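Local coordinates for protein Rab GDP dissociation inhibitor alpha (Naegleria fowleri, PDB 6C87) that probably binds prenylated Rab GTPases in their GDP-bound state, slowing nucleotide release and keeping them soluble between membranes, at residues Glu61-Gln66 against Phe391-Asp396; Ser365-Ser370 against Tyr415-His420; Gln329-Gln334 against Asp342-Val347; Gly306-Val311 against Leu395-Pro400. All coordinates share one frame; numbering follows the deposited sequence.

Interaction 1: Glu61-Gln66 against Phe391-Asp396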
loop_
_atom_site.group_PDB
_atom_site.type_symbol
_atom_site.label_atom_id
_atom_site.label_comp_id
_atom_site.label_asym_id
_atom_site.label_seq_id
_atom_site.Cartn_x
_atom_site.Cartn_y
_atom_site.Cartn_z
ATOM N N GLU A 61 3.997 48.600 13.569
ATOM C CA GLU A 61 2.575 48.933 13.494
ATOM C C GLU A 61 1.740 47.903 14.249
ATOM O O GLU A 61 0.856 48.262 15.033
ATOM C CB GLU A 61 2.116 49.050 12.039
ATOM N N LYS A 62 2.062 46.618 14.088
ATOM C CA LYS A 62 1.258 45.574 14.713
ATOM C C LYS A 62 1.413 45.570 16.232
ATOM O O LYS A 62 0.424 45.420 16.956
ATOM C CB LYS A 62 1.626 44.209 14.122
ATOM C CG LYS A 62 0.894 43.022 14.741
ATOM C CD LYS A 62 1.186 41.732 13.994
ATOM C CE LYS A 62 0.403 40.550 14.560
ATOM N NZ LYS A 62 -1.051 40.627 14.272
ATOM N N PHE A 63 2.638 45.726 16.740
ATOM C CA PHE A 63 2.897 45.523 18.162
ATOM C C PHE A 63 3.087 46.805 18.961
ATOM O O PHE A 63 3.150 46.731 20.192
ATOM C CB PHE A 63 4.120 44.626 18.349
ATOM C CG PHE A 63 3.900 43.229 17.881
ATOM C CD1 PHE A 63 3.232 42.319 18.689
ATOM C CD2 PHE A 63 4.322 42.828 16.618
ATOM C CE1 PHE A 63 3.005 41.018 18.258
ATOM C CE2 PHE A 63 4.102 41.531 16.180
ATOM C CZ PHE A 63 3.441 40.623 17.003
ATOM N N ARG A 64 3.204 47.967 18.313
ATOM C CA ARG A 64 3.469 49.187 19.066
ATOM C C ARG A 64 2.454 50.290 18.797
ATOM O O ARG A 64 2.230 51.140 19.667
ATOM C CB ARG A 64 4.883 49.696 18.771
ATOM C CG ARG A 64 5.964 48.690 19.101
ATOM C CD ARG A 64 6.225 48.605 20.602
ATOM N NE ARG A 64 7.587 48.156 20.853
ATOM C CZ ARG A 64 7.888 46.900 21.158
ATOM N NH1 ARG A 64 6.914 46.003 21.268
ATOM N NH2 ARG A 64 9.148 46.541 21.362
ATOM N N GLY A 65 1.835 50.298 17.628
ATOM C CA GLY A 65 0.867 51.326 17.294
ATOM C C GLY A 65 0.985 51.826 15.865
ATOM O O GLY A 65 1.988 51.625 15.178
ATOM N N GLN A 66 -0.084 52.484 15.403
ATOM C CA GLN A 66 -0.103 53.063 14.064
ATOM C C GLN A 66 0.972 54.126 13.886
ATOM O O GLN A 66 1.496 54.297 12.780
ATOM C CB GLN A 66 -1.485 53.658 13.775
ATOM N N PHE A 391 8.988 41.500 20.986
ATOM C CA PHE A 391 7.568 41.581 20.666
ATOM C C PHE A 391 6.838 40.374 21.234
ATOM O O PHE A 391 7.205 39.232 20.938
ATOM C CB PHE A 391 7.329 41.633 19.159
ATOM C CG PHE A 391 8.134 42.667 18.451
ATOM C CD1 PHE A 391 7.689 43.985 18.386
ATOM C CD2 PHE A 391 9.333 42.325 17.835
ATOM C CE1 PHE A 391 8.424 44.953 17.715
ATOM C CE2 PHE A 391 10.080 43.289 17.161
ATOM C CZ PHE A 391 9.619 44.609 17.102
ATOM N N VAL A 392 5.796 40.626 22.023
ATOM C CA VAL A 392 5.001 39.556 22.620
ATOM C C VAL A 392 3.811 39.252 21.716
ATOM O O VAL A 392 2.962 40.116 21.475
ATOM C CB VAL A 392 4.530 39.924 24.034
ATOM C CG1 VAL A 392 3.650 38.817 24.581
ATOM C CG2 VAL A 392 5.725 40.121 24.941
ATOM N N TYR A 393 3.739 38.013 21.240
ATOM C CA TYR A 393 2.733 37.585 20.271
ATOM C C TYR A 393 2.004 36.369 20.843
ATOM O O TYR A 393 2.507 35.243 20.775
ATOM C CB TYR A 393 3.393 37.274 18.930
ATOM C CG TYR A 393 2.438 36.972 17.799
ATOM C CD1 TYR A 393 1.296 37.738 17.595
ATOM C CD2 TYR A 393 2.683 35.919 16.931
ATOM C CE1 TYR A 393 0.427 37.461 16.554
ATOM C CE2 TYR A 393 1.828 35.638 15.884
ATOM C CZ TYR A 393 0.698 36.406 15.702
ATOM O OH TYR A 393 -0.156 36.111 14.658
ATOM N N ILE A 394 0.822 36.594 21.407
ATOM C CA ILE A 394 0.017 35.546 22.024
ATOM C C ILE A 394 -1.182 35.249 21.130
ATOM O O ILE A 394 -1.877 36.170 20.675
ATOM C CB ILE A 394 -0.428 35.961 23.435
ATOM C CG1 ILE A 394 0.800 36.339 24.263
ATOM C CG2 ILE A 394 -1.207 34.834 24.095
ATOM C CD1 ILE A 394 0.474 37.002 25.576
ATOM N N LEU A 395 -1.432 33.961 20.886
ATOM C CA LEU A 395 -2.503 33.525 19.999
ATOM C C LEU A 395 -3.323 32.424 20.651
ATOM O O LEU A 395 -2.782 31.558 21.341
ATOM C CB LEU A 395 -1.946 33.003 18.675
ATOM C CG LEU A 395 -1.286 34.000 17.727
ATOM C CD1 LEU A 395 -0.687 33.255 16.541
ATOM C CD2 LEU A 395 -2.295 35.049 17.266
ATOM N N ASP A 396 -4.624 32.448 20.393
ATOM C CA ASP A 396 -5.490 31.338 20.745
ATOM C C ASP A 396 -5.361 30.236 19.698
ATOM O O ASP A 396 -5.211 30.508 18.500
ATOM C CB ASP A 396 -6.941 31.816 20.834
ATOM C CG ASP A 396 -7.175 32.785 21.988
ATOM O OD1 ASP A 396 -6.723 32.514 23.120
ATOM O OD2 ASP A 396 -7.813 33.829 21.762
HETATM O O HOH W 1 5.419 43.540 22.421
#
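An aromatic cluster of Phe63, Phe391 and Tyr393 packs the C-terminal part of helix 56-64 against strand 389-400 of the mixed beta-sheet. Phe63 is the wedge, set between the two strand aromatics. Its chi1 of -67° puts CG anti to the carbonyl carbon and sends the ring down onto the strand. One face of that ring receives the CB of Phe391, which lies 4.1 Å from the Phe63 centroid and almost on the ring normal, a CH-pi contact; the opposite face carries CG of Lys62. The Phe63 and Phe391 rings are inclined at 45°, neither stacked nor edge-to-face, with Phe63 CB 3.6 Å from Phe391 CD1. Tyr393 comes in at the edge of the Phe63 ring, where its CD1 lies 3.6 Å from Phe63 CZ. Farther out on the tyrosine, Lys62 lays its aliphatic CE 3.7 Å from Tyr393 CE1. The Tyr393 hydroxyl bonds to the carbonyl of Glu50, which joins strand 389-400 to the loop carrying Glu50. Arg64 closes the cluster at its other end. Its guanidinium lies across the Phe391 ring at a plane angle of 35°, with NH1 3.6 Å from Phe391 CD1, while NH2 makes a salt bridge to Glu389 and a hydrogen bond to the Lys390 carbonyl. One water ties the two segments together: it accepts from Val392 N at 3.0 Å and, weakly, from Arg64 NH1 at 3.1 Å.

Interaction 2: Ser365-Ser370 against Tyr415-His420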
loop_
_atom_site.group_PDB
_atom_site.type_symbol
_atom_site.label_atom_id
_atom_site.label_comp_id
_atom_site.label_asym_id
_atom_site.label_seq_id
_atom_site.Cartn_x
_atom_site.Cartn_y
_atom_site.Cartn_z
ATOM N N SER A 365 8.843 30.162 21.858
ATOM C CA SER A 365 7.456 29.742 21.792
ATOM C C SER A 365 7.189 28.621 22.787
ATOM O O SER A 365 8.020 27.727 22.978
ATOM C CB SER A 365 7.089 29.286 20.372
ATOM O OG SER A 365 7.799 28.111 20.018
ATOM N N THR A 366 6.009 28.664 23.395
ATOM C CA THR A 366 5.571 27.582 24.254
ATOM C C THR A 366 4.064 27.678 24.405
ATOM O O THR A 366 3.460 28.723 24.155
ATOM C CB THR A 366 6.263 27.618 25.625
ATOM O OG1 THR A 366 6.016 26.388 26.318
ATOM C CG2 THR A 366 5.762 28.782 26.465
ATOM N N THR A 367 3.465 26.556 24.780
ATOM C CA THR A 367 2.065 26.557 25.160
ATOM C C THR A 367 1.917 27.292 26.482
ATOM O O THR A 367 2.721 27.114 27.397
ATOM C CB THR A 367 1.545 25.125 25.275
ATOM O OG1 THR A 367 1.551 24.504 23.981
ATOM C CG2 THR A 367 0.140 25.084 25.866
ATOM N N VAL A 368 0.898 28.146 26.568
ATOM C CA VAL A 368 0.682 28.956 27.761
ATOM C C VAL A 368 0.112 28.079 28.865
ATOM O O VAL A 368 -0.877 27.364 28.660
ATOM C CB VAL A 368 -0.255 30.134 27.445
ATOM C CG1 VAL A 368 -0.520 30.952 28.686
ATOM C CG2 VAL A 368 0.337 31.004 26.338
ATOM N N GLU A 369 0.739 28.123 30.042
ATOM C CA GLU A 369 0.256 27.359 31.184
ATOM C C GLU A 369 -0.344 28.210 32.293
ATOM O O GLU A 369 -1.111 27.677 33.102
ATOM C CB GLU A 369 1.389 26.516 31.794
ATOM C CG GLU A 369 2.003 25.473 30.876
ATOM C CD GLU A 369 3.194 24.770 31.517
ATOM O OE1 GLU A 369 3.614 25.189 32.613
ATOM O OE2 GLU A 369 3.703 23.789 30.939
ATOM N N SER A 370 -0.030 29.506 32.350
ATOM C CA SER A 370 -0.324 30.339 33.510
ATOM C C SER A 370 -0.941 31.669 33.086
ATOM O O SER A 370 -1.181 31.931 31.901
ATOM C CB SER A 370 0.948 30.577 34.332
ATOM O OG SER A 370 1.817 31.490 33.682
ATOM N N TYR A 415 -1.500 26.431 14.516
ATOM C CA TYR A 415 -0.129 25.956 14.596
ATOM C C TYR A 415 0.308 25.900 16.056
ATOM O O TYR A 415 0.124 26.862 16.810
ATOM C CB TYR A 415 0.790 26.851 13.767
ATOM C CG TYR A 415 0.396 26.842 12.315
ATOM C CD1 TYR A 415 0.622 25.723 11.529
ATOM C CD2 TYR A 415 -0.223 27.940 11.733
ATOM C CE1 TYR A 415 0.248 25.695 10.198
ATOM C CE2 TYR A 415 -0.594 27.927 10.403
ATOM C CZ TYR A 415 -0.362 26.799 9.636
ATOM O OH TYR A 415 -0.736 26.768 8.303
ATOM N N ASP A 416 0.876 24.763 16.454
ATOM C CA ASP A 416 1.339 24.594 17.820
ATOM C C ASP A 416 2.679 25.298 18.001
ATOM O O ASP A 416 3.239 25.886 17.065
ATOM C CB ASP A 416 1.389 23.105 18.183
ATOM C CG ASP A 416 2.405 22.304 17.356
ATOM O OD1 ASP A 416 3.370 22.873 16.801
ATOM O OD2 ASP A 416 2.213 21.074 17.237
ATOM N N ALA A 417 3.203 25.228 19.228
ATOM C CA ALA A 417 4.384 25.996 19.606
ATOM C C ALA A 417 5.681 25.449 19.017
ATOM O O ALA A 417 6.676 26.181 18.977
ATOM C CB ALA A 417 4.503 26.048 21.128
ATOM N N THR A 418 5.699 24.200 18.560
ATOM C CA THR A 418 6.936 23.609 18.067
ATOM C C THR A 418 7.520 24.435 16.927
ATOM O O THR A 418 6.799 25.045 16.128
ATOM C CB THR A 418 6.705 22.170 17.591
ATOM O OG1 THR A 418 5.916 22.170 16.390
ATOM C CG2 THR A 418 5.980 21.367 18.668
ATOM N N THR A 419 8.851 24.439 16.855
ATOM C CA THR A 419 9.593 25.107 15.795
ATOM C C THR A 419 10.062 24.122 14.724
ATOM O O THR A 419 11.107 24.328 14.098
ATOM C CB THR A 419 10.781 25.875 16.378
ATOM O OG1 THR A 419 11.484 25.039 17.306
ATOM C CG2 THR A 419 10.300 27.106 17.107
ATOM N N HIS A 420 9.317 23.040 14.519
ATOM C CA HIS A 420 9.496 22.166 13.370
ATOM C C HIS A 420 8.110 21.795 12.852
ATOM O O HIS A 420 7.098 22.019 13.522
ATOM C CB HIS A 420 10.355 20.938 13.708
ATOM C CG HIS A 420 10.025 20.297 15.018
ATOM N ND1 HIS A 420 8.964 19.431 15.177
ATOM C CD2 HIS A 420 10.621 20.388 16.232
ATOM C CE1 HIS A 420 8.925 19.013 16.430
ATOM N NE2 HIS A 420 9.917 19.580 17.092
HETATM O O HOH W 2 1.565 24.294 21.340
#
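With chi1 at 66°, Ser365 holds OG between its own backbone N and carbonyl carbon, which turns the hydroxyl toward the carbonyl of Ala417. Thr419, with chi1 at 47°, swings OG1 to Gln329 OE1 and leaves its methyl CG2 4.0 Å from Ser365 OG. Ser365 is the donor to Ala417 O; the modelled 2.5 Å between Ser365 OG and Ala417 O is very short, so at this resolution the bond is better supported than its exact length. Ala417 meets the strand in a second way, through its methyl: CB points at the backbone of segment 365-370 and comes within 3.6 Å of Thr366 CA and 3.8 Å of Thr367 N. Contact against bare backbone is possible because the Thr366 side chain leaves the other way, where OG1 bonds to the Asp342 carbonyl. A water completes the link, accepting from Ala417 N at 2.8 Å and lying 2.6 Å from Thr367 OG1. Within the loop, Asp416 OD1 accepts from Thr418 OG1 on its syn side; a weak bond from Thr418 N to the same oxygen is consistent with an Asx turn. Lys87 forms a salt bridge with this oxygen and Ser423 bonds to OD2, which together would fix the carboxylate. Tyr415 OH hydrogen-bonds to Thr23 N, in the first turn of helix 22-33. Docking of the loop between strand 409-411 of the parallel sheet and helix 422-436 onto the mixed sheet fits the two-sheet large domain of GDI proteins, whose fold resembles that of FAD-dependent monooxygenases.

Interaction 3: Gln329-Gln334 against Asp342-Val347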
loop_
_atom_site.group_PDB
_atom_site.type_symbol
_atom_site.label_atom_id
_atom_site.label_comp_id
_atom_site.label_asym_id
_atom_site.label_seq_id
_atom_site.Cartn_x
_atom_site.Cartn_y
_atom_site.Cartn_z
ATOM N N GLN A 329 18.413 25.711 15.926
ATOM C CA GLN A 329 17.301 25.109 16.650
ATOM C C GLN A 329 17.723 24.911 18.104
ATOM O O GLN A 329 18.810 24.382 18.367
ATOM C CB GLN A 329 16.918 23.767 16.022
ATOM C CG GLN A 329 15.800 23.022 16.734
ATOM C CD GLN A 329 14.423 23.564 16.394
ATOM O OE1 GLN A 329 14.060 24.668 16.796
ATOM N NE2 GLN A 329 13.637 22.769 15.668
ATOM N N ILE A 330 16.867 25.326 19.044
ATOM C CA ILE A 330 17.134 25.198 20.478
ATOM C C ILE A 330 15.895 24.637 21.162
ATOM O O ILE A 330 14.839 25.278 21.149
ATOM C CB ILE A 330 17.517 26.545 21.113
ATOM C CG1 ILE A 330 18.494 27.314 20.215
ATOM C CG2 ILE A 330 18.125 26.311 22.495
ATOM C CD1 ILE A 330 18.838 28.676 20.724
ATOM N N ILE A 331 16.033 23.465 21.789
ATOM C CA ILE A 331 14.934 22.779 22.472
ATOM C C ILE A 331 15.083 22.918 23.983
ATOM O O ILE A 331 16.181 22.747 24.527
ATOM C CB ILE A 331 14.868 21.298 22.061
ATOM C CG1 ILE A 331 14.825 21.179 20.539
ATOM C CG2 ILE A 331 13.662 20.615 22.689
ATOM C CD1 ILE A 331 13.664 21.924 19.930
ATOM N N PHE A 332 13.978 23.236 24.662
ATOM C CA PHE A 332 13.916 23.321 26.121
ATOM C C PHE A 332 12.932 22.273 26.629
ATOM O O PHE A 332 11.726 22.545 26.731
ATOM C CB PHE A 332 13.509 24.726 26.565
ATOM C CG PHE A 332 14.521 25.778 26.226
ATOM C CD1 PHE A 332 14.611 26.280 24.938
ATOM C CD2 PHE A 332 15.389 26.267 27.190
ATOM C CE1 PHE A 332 15.552 27.248 24.611
ATOM C CE2 PHE A 332 16.329 27.237 26.867
ATOM C CZ PHE A 332 16.409 27.727 25.572
ATOM N N PRO A 333 13.394 21.062 26.950
ATOM C CA PRO A 333 12.464 20.003 27.379
ATOM C C PRO A 333 11.720 20.361 28.663
ATOM O O PRO A 333 12.272 20.974 29.579
ATOM C CB PRO A 333 13.377 18.785 27.571
ATOM C CG PRO A 333 14.613 19.099 26.760
ATOM C CD PRO A 333 14.783 20.580 26.853
ATOM N N GLN A 334 10.448 19.961 28.729
ATOM C CA GLN A 334 9.624 20.362 29.862
ATOM C C GLN A 334 10.176 19.819 31.178
ATOM O O GLN A 334 10.128 20.504 32.208
ATOM C CB GLN A 334 8.174 19.917 29.651
ATOM C CG GLN A 334 7.929 18.423 29.668
ATOM C CD GLN A 334 6.602 18.047 29.035
ATOM O OE1 GLN A 334 5.664 17.637 29.725
ATOM N NE2 GLN A 334 6.534 18.128 27.711
ATOM N N ASP A 342 7.171 21.781 26.471
ATOM C CA ASP A 342 8.489 22.215 26.041
ATOM C C ASP A 342 8.442 23.669 25.582
ATOM O O ASP A 342 7.406 24.176 25.149
ATOM C CB ASP A 342 9.005 21.331 24.900
ATOM C CG ASP A 342 9.279 19.892 25.328
ATOM O OD1 ASP A 342 8.968 19.518 26.485
ATOM O OD2 ASP A 342 9.800 19.126 24.480
ATOM N N ILE A 343 9.578 24.346 25.693
ATOM C CA ILE A 343 9.757 25.667 25.115
ATOM C C ILE A 343 10.676 25.505 23.922
ATOM O O ILE A 343 11.656 24.751 23.977
ATOM C CB ILE A 343 10.353 26.688 26.100
ATOM C CG1 ILE A 343 9.612 26.657 27.434
ATOM C CG2 ILE A 343 10.290 28.081 25.481
ATOM C CD1 ILE A 343 10.254 27.540 28.497
ATOM N N TYR A 344 10.366 26.216 22.848
ATOM C CA TYR A 344 11.106 26.130 21.603
ATOM C C TYR A 344 11.682 27.497 21.289
ATOM O O TYR A 344 11.035 28.523 21.529
ATOM C CB TYR A 344 10.204 25.639 20.458
ATOM C CG TYR A 344 9.522 24.329 20.776
ATOM C CD1 TYR A 344 8.345 24.298 21.509
ATOM C CD2 TYR A 344 10.077 23.116 20.372
ATOM C CE1 TYR A 344 7.733 23.104 21.822
ATOM C CE2 TYR A 344 9.465 21.909 20.679
ATOM C CZ TYR A 344 8.290 21.914 21.408
ATOM O OH TYR A 344 7.661 20.732 21.731
ATOM N N CYS A 345 12.923 27.510 20.817
ATOM C CA CYS A 345 13.539 28.735 20.323
ATOM C C CYS A 345 14.267 28.425 19.025
ATOM O O CYS A 345 15.175 27.587 19.001
ATOM C CB CYS A 345 14.503 29.344 21.345
ATOM S SG CYS A 345 15.253 30.879 20.737
ATOM N N CYS A 346 13.873 29.095 17.951
ATOM C CA CYS A 346 14.587 29.012 16.689
ATOM C C CYS A 346 15.193 30.369 16.370
ATOM O O CYS A 346 14.591 31.413 16.643
ATOM C CB CYS A 346 13.676 28.567 15.544
ATOM S SG CYS A 346 12.408 29.750 15.126
ATOM N N VAL A 347 16.400 30.342 15.819
ATOM C CA VAL A 347 17.158 31.546 15.525
ATOM C C VAL A 347 17.455 31.557 14.037
ATOM O O VAL A 347 17.935 30.560 13.491
ATOM C CB VAL A 347 18.456 31.614 16.343
ATOM C CG1 VAL A 347 19.161 32.941 16.090
ATOM C CG2 VAL A 347 18.157 31.402 17.821
#
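Backbone hydrogen bonds set the register of strands 329-332 and 343-347, with Ile330-Cys345 and Phe332-Ile343 as the hydrogen-bonded pairs. Ile330 N reaches Cys345 O at 2.8 Å and Phe332 N reaches Ile343 O at 2.9 Å; the return bonds, Cys345 N to Ile330 O and Ile343 N to Phe332 O, are both 3.0 Å. Gln329-Cys346 and Ile331-Tyr344 alternate with them as non-hydrogen-bonded pairs. The axes run at 168°, close to exactly antiparallel, in a beta-hairpin of the mixed sheet whose long connection contains helix 334-337. Apolar contacts occupy both faces. On one, Phe332 CB packs 3.7 Å from Ile343 CB, its ring reaching on to Cys345 CB, while helix 378-384 lies over Phe332 and Ile343. On the other, Ile331 CD1 comes 3.8 Å from Tyr344 CD2. Side-chain hydrogen bonding closes the end where helix 334-337 begins. Asp342 OD1 takes two bonds from opposite faces of its carboxylate: Gln334 N at 2.7 Å and Gln334 NE2 at 3.1 Å. The glutamine manages both because chi1 of 67° folds CG back over the backbone, and its amide stands at 89° to the carboxylate. Asp342 OD2 bonds to His196 ND1.

Interaction 4: Gly306-Val311 against Leu395-Pro400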
loop_
_atom_site.group_PDB
_atom_site.type_symbol
_atom_site.label_atom_id
_atom_site.label_comp_id
_atom_site.label_asym_id
_atom_site.label_seq_id
_atom_site.Cartn_x
_atom_site.Cartn_y
_atom_site.Cartn_z
ATOM N N GLY A 306 -6.311 26.103 23.572
ATOM C CA GLY A 306 -5.339 26.703 24.456
ATOM C C GLY A 306 -4.821 28.004 23.875
ATOM O O GLY A 306 -5.478 28.637 23.052
ATOM N N LYS A 307 -3.645 28.391 24.358
ATOM C CA LYS A 307 -2.930 29.570 23.900
ATOM C C LYS A 307 -1.478 29.202 23.636
ATOM O O LYS A 307 -0.937 28.256 24.216
ATOM C CB LYS A 307 -2.955 30.712 24.924
ATOM C CG LYS A 307 -4.272 31.405 25.122
ATOM C CD LYS A 307 -4.125 32.446 26.223
ATOM C CE LYS A 307 -5.338 33.337 26.325
ATOM N NZ LYS A 307 -4.915 34.690 26.777
ATOM N N VAL A 308 -0.840 29.974 22.763
ATOM C CA VAL A 308 0.589 29.848 22.512
ATOM C C VAL A 308 1.192 31.245 22.551
ATOM O O VAL A 308 0.741 32.138 21.824
ATOM C CB VAL A 308 0.879 29.163 21.162
ATOM C CG1 VAL A 308 2.368 29.298 20.775
ATOM C CG2 VAL A 308 0.448 27.710 21.207
ATOM N N ILE A 309 2.210 31.431 23.389
ATOM C CA ILE A 309 2.969 32.675 23.402
ATOM C C ILE A 309 4.174 32.506 22.496
ATOM O O ILE A 309 4.853 31.469 22.524
ATOM C CB ILE A 309 3.406 33.067 24.824
ATOM C CG1 ILE A 309 4.291 34.322 24.777
ATOM C CG2 ILE A 309 4.165 31.941 25.501
ATOM C CD1 ILE A 309 4.541 34.965 26.141
ATOM N N ARG A 310 4.409 33.502 21.656
ATOM C CA ARG A 310 5.643 33.613 20.895
ATOM C C ARG A 310 6.239 34.975 21.205
ATOM O O ARG A 310 5.545 35.993 21.103
ATOM C CB ARG A 310 5.398 33.424 19.400
ATOM C CG ARG A 310 5.029 31.992 19.052
ATOM C CD ARG A 310 4.703 31.848 17.597
ATOM N NE ARG A 310 4.328 30.480 17.280
ATOM C CZ ARG A 310 3.079 30.027 17.272
ATOM N NH1 ARG A 310 2.078 30.846 17.562
ATOM N NH2 ARG A 310 2.842 28.752 16.974
ATOM N N VAL A 311 7.485 34.979 21.673
ATOM C CA VAL A 311 8.220 36.209 21.949
ATOM C C VAL A 311 9.302 36.352 20.895
ATOM O O VAL A 311 10.258 35.564 20.852
ATOM C CB VAL A 311 8.817 36.225 23.361
ATOM C CG1 VAL A 311 9.521 37.543 23.587
ATOM C CG2 VAL A 311 7.723 36.030 24.394
ATOM N N LEU A 395 -1.432 33.961 20.886
ATOM C CA LEU A 395 -2.503 33.525 19.999
ATOM C C LEU A 395 -3.323 32.424 20.651
ATOM O O LEU A 395 -2.782 31.558 21.341
ATOM C CB LEU A 395 -1.946 33.003 18.675
ATOM C CG LEU A 395 -1.286 34.000 17.727
ATOM C CD1 LEU A 395 -0.687 33.255 16.541
ATOM C CD2 LEU A 395 -2.295 35.049 17.266
ATOM N N ASP A 396 -4.624 32.448 20.393
ATOM C CA ASP A 396 -5.490 31.338 20.745
ATOM C C ASP A 396 -5.361 30.236 19.698
ATOM O O ASP A 396 -5.211 30.508 18.500
ATOM C CB ASP A 396 -6.941 31.816 20.834
ATOM C CG ASP A 396 -7.175 32.785 21.988
ATOM O OD1 ASP A 396 -6.723 32.514 23.120
ATOM O OD2 ASP A 396 -7.813 33.829 21.762
ATOM N N THR A 397 -5.437 28.990 20.149
ATOM C CA THR A 397 -5.358 27.839 19.264
ATOM C C THR A 397 -6.709 27.134 19.216
ATOM O O THR A 397 -7.475 27.144 20.188
ATOM C CB THR A 397 -4.255 26.870 19.716
ATOM O OG1 THR A 397 -4.504 26.428 21.053
ATOM C CG2 THR A 397 -2.923 27.575 19.698
ATOM N N TYR A 398 -7.015 26.550 18.058
ATOM C CA TYR A 398 -8.322 25.943 17.854
ATOM C C TYR A 398 -8.176 24.637 17.095
ATOM O O TYR A 398 -7.196 24.406 16.382
ATOM C CB TYR A 398 -9.280 26.860 17.081
ATOM C CG TYR A 398 -9.611 28.165 17.768
ATOM C CD1 TYR A 398 -8.809 29.291 17.585
ATOM C CD2 TYR A 398 -10.715 28.271 18.604
ATOM C CE1 TYR A 398 -9.103 30.489 18.209
ATOM C CE2 TYR A 398 -11.020 29.466 19.233
ATOM C CZ TYR A 398 -10.212 30.573 19.032
ATOM O OH TYR A 398 -10.510 31.765 19.658
ATOM N N ALA A 399 -9.205 23.808 17.221
ATOM C CA ALA A 399 -9.297 22.547 16.512
ATOM C C ALA A 399 -10.758 22.328 16.134
ATOM O O ALA A 399 -11.654 22.712 16.889
ATOM C CB ALA A 399 -8.796 21.371 17.362
ATOM N N PRO A 400 -11.008 21.716 14.976
ATOM C CA PRO A 400 -12.395 21.535 14.524
ATOM C C PRO A 400 -13.145 20.503 15.347
ATOM O O PRO A 400 -12.558 19.585 15.925
ATOM C CB PRO A 400 -12.231 21.074 13.072
ATOM C CG PRO A 400 -10.864 20.457 13.029
ATOM C CD PRO A 400 -10.034 21.251 13.976
#
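Antiparallel beta pairing joins segments 306-311 and 395-400, where strand 302-315 of the mixed sheet meets its neighbour 389-400. The segment axes make an angle of 137°, well short of antiparallel. Val308 and Leu395 form the firm hydrogen-bonded pair, with Val308 N to Leu395 O at 2.9 Å and Leu395 N to Val308 O at 3.0 Å. A further single bond runs from Thr397 N to Gly306 O; it is straight and 2.9 Å long, but arrives from above the carbonyl plane rather than on a lone pair. Gly306 itself has a positive phi of 150°. Between the two levels, Lys307 CA lies 3.2 Å from Leu395 O in a CA-H...O contact. Lys307 and Asp396, the non-hydrogen-bonded pair, extend side by side on one face of the sheet. Their attraction is probably loose: Lys307 NZ stays 4.6 Å from Asp396 OD1, which also has a long, weak ion pair with Lys304. Val308, Leu395 and Thr397 share the other face. There Thr397 OG1 hydrogen-bonds to the hydroxyl of Thr305, and its methyl CG2 crosses to within 3.7 Å of Val308 CG2. Arg310 runs extended along this side, its NH2 making weak bonds to the carbonyls of Tyr415 and Asp416. Val308 CG1 sits over one face of the guanidinium, near its rim, and Leu395 CD1 lies 3.8 Å from Arg310 NH1.

Overall arrangement
All four interactions reach one mixed sheet, in which the strands follow the order 389-400, 302-315, 360-367, 343-349, 328-332. Interactions 1 and 4 share Leu395 and Asp396, their centres 14 Å apart; helix 56-64 packs on one part of strand 389-400 while the strand pairs further along. Interactions 2 and 4 have centres only 7 Å apart, joined by backbone bonds between strands 302-315 and 360-367. Interaction 3 lies 10 Å from interaction 2, centre to centre, and 22 Å from interaction 1. Along the chain, interaction 3 closes before interaction 2 opens, whereas the segments of 2 and 4 alternate, so sequence-distant parts interlock into one framework.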